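Local coordinates for Alpha/beta hydrolase (Novosphingobium aromaticivorans, PDB 3BWX), which adopts the alpha/beta hydrolase fold, probably acts as a hydrolase of unestablished substrate, and binds calcium, at residues L38-A42 and E62-G67. The protein carries 1 engineered substitution. Numbering follows the deposited sequence.
With EDO (1,2-ethanediol), chain R.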
# COMPACT_ATOMS: atom_id res chain seq x y z
N LEU A 38 4.79 -0.85 -3.18
CA LEU A 38 5.45 -0.73 -4.48
C LEU A 38 5.07 -1.82 -5.45
O LEU A 38 4.81 -1.52 -6.59
CB LEU A 38 6.99 -0.70 -4.25
CG LEU A 38 7.92 -0.61 -5.45
CD1 LEU A 38 7.84 0.74 -6.11
CD2 LEU A 38 9.38 -0.91 -4.98
N THR A 39 5.14 -3.07 -5.04
CA THR A 39 4.89 -4.24 -5.89
C THR A 39 3.49 -4.83 -5.72
O THR A 39 3.23 -5.95 -6.19
CB THR A 39 5.94 -5.36 -5.66
OG1 THR A 39 5.87 -5.77 -4.29
CG2 THR A 39 7.32 -4.87 -6.01
N ARG A 40 2.60 -4.07 -5.08
CA ARG A 40 1.39 -4.65 -4.55
C ARG A 40 0.17 -4.12 -5.28
O ARG A 40 0.26 -3.22 -6.13
CB ARG A 40 1.29 -4.40 -3.06
CG ARG A 40 2.47 -4.87 -2.24
CD ARG A 40 2.63 -6.39 -2.34
NE ARG A 40 3.73 -6.90 -1.56
CZ ARG A 40 3.66 -7.16 -0.26
NH1 ARG A 40 2.53 -7.01 0.40
NH2 ARG A 40 4.72 -7.61 0.39
N ASN A 41 -0.97 -4.75 -5.02
CA ASN A 41 -2.22 -4.53 -5.73
C ASN A 41 -3.43 -4.54 -4.73
O ASN A 41 -3.27 -4.61 -3.48
CB ASN A 41 -2.37 -5.54 -6.89
CG ASN A 41 -2.50 -6.97 -6.38
OD1 ASN A 41 -3.53 -7.31 -5.79
ND2 ASN A 41 -1.44 -7.78 -6.53
N ALA A 42 -4.63 -4.43 -5.26
CA ALA A 42 -5.82 -4.29 -4.42
C ALA A 42 -6.01 -5.48 -3.49
O ALA A 42 -6.62 -5.37 -2.41
CB ALA A 42 -7.06 -4.11 -5.28
N GLU A 62 -5.16 0.18 -7.96
CA GLU A 62 -3.89 -0.44 -8.33
C GLU A 62 -3.16 0.52 -9.29
O GLU A 62 -3.76 1.00 -10.26
CB GLU A 62 -4.17 -1.76 -9.07
CG GLU A 62 -5.16 -2.61 -8.30
CD GLU A 62 -5.34 -3.97 -8.85
OE1 GLU A 62 -5.69 -4.16 -10.06
OE2 GLU A 62 -5.13 -4.87 -8.03
N MSE A 63 -1.89 0.79 -9.00
CA MSE A 63 -1.15 1.69 -9.84
C MSE A 63 -0.86 1.07 -11.21
O MSE A 63 -0.95 -0.18 -11.40
CB MSE A 63 0.14 2.11 -9.14
CG MSE A 63 -0.15 2.90 -7.90
SE MSE A 63 -1.29 4.52 -8.01
CE MSE A 63 -3.08 3.69 -7.90
N ARG A 64 -0.51 1.91 -12.18
CA ARG A 64 -0.14 1.40 -13.50
C ARG A 64 0.94 0.35 -13.27
O ARG A 64 1.84 0.52 -12.42
CB ARG A 64 0.41 2.52 -14.41
CG ARG A 64 1.58 3.30 -13.83
CD ARG A 64 2.14 4.38 -14.74
NE ARG A 64 1.15 5.41 -14.95
CZ ARG A 64 1.03 6.17 -16.01
NH1 ARG A 64 1.80 6.01 -17.05
NH2 ARG A 64 0.07 7.09 -16.04
N GLY A 65 0.83 -0.74 -14.02
CA GLY A 65 1.79 -1.83 -13.98
C GLY A 65 1.56 -2.85 -12.88
O GLY A 65 2.37 -3.77 -12.72
N ARG A 66 0.50 -2.68 -12.09
CA ARG A 66 0.21 -3.63 -11.01
C ARG A 66 -1.18 -4.19 -11.17
O ARG A 66 -2.12 -3.49 -11.53
CB ARG A 66 0.29 -2.99 -9.62
CG ARG A 66 1.69 -2.62 -9.16
CD ARG A 66 2.23 -1.35 -9.77
NE ARG A 66 3.44 -0.92 -9.07
CZ ARG A 66 4.28 -0.02 -9.55
NH1 ARG A 66 4.07 0.58 -10.70
NH2 ARG A 66 5.35 0.26 -8.85
N GLY A 67 -1.32 -5.48 -10.88
CA GLY A 67 -2.64 -6.11 -10.88
C GLY A 67 -3.29 -6.00 -12.22
O GLY A 67 -2.67 -6.31 -13.25
C1 EDO R . -7.47 -7.38 -9.04
O1 EDO R . -7.40 -8.60 -9.78
C2 EDO R . -6.29 -7.37 -8.11
O2 EDO R . -5.16 -7.34 -8.95
O HOH W 1 -0.48 -0.64 -6.93
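Arg66 reaches across to the backbone of Leu38 and takes its carbonyl oxygen side-on: Arg66 NE lies 2.9 Å from Leu38 O, and NH2 of the same guanidinium shares that acceptor. The oxygen sits almost exactly in the guanidinium plane; NE meets it nearly head-on, whereas NH2 comes in tilted from the carbonyl plane. Arg66 CG packs 3.4 Å from Arg40 O, and the bend at chi2 (78°) then directs the rest of the chain towards Leu38 O. Leu38 CD1 comes to the edge of the same group, 3.7 Å from Arg66 NH2. At another edge, Arg66 NH1 donates to Arg64 O at 2.8 Å, within the type II turn from Met63 to Arg66, and also bonds Tyr83 OH of helix 80-94, which probably holds the guanidinium from turning.

Closer to strand 58-61, Glu62 runs extended beside Asn41, both side chains pointing the same way with the carboxylate nearly perpendicular to the amide (83°). That amide bonds Arg43 N through OD1 and Arg184 O through ND2. Glu62 OE2 accepts from Ala42 N at 2.8 Å, although the position of that oxygen is less certain; OE1 is taken by His19 and the backbone of Asp68.

With an alanine at Arg66 both guanidinium bonds to Leu38 O go, together with that to Arg64 O, and the turn would probably be held less firmly against the 38-42 loop. No direct backbone hydrogen bond joins these loops, which follow neighbouring parallel strands 32-35 and 58-61; Arg66 on Leu38 O, Glu62 on Ala42 N and a water between Arg40 O and Met63 N tie them.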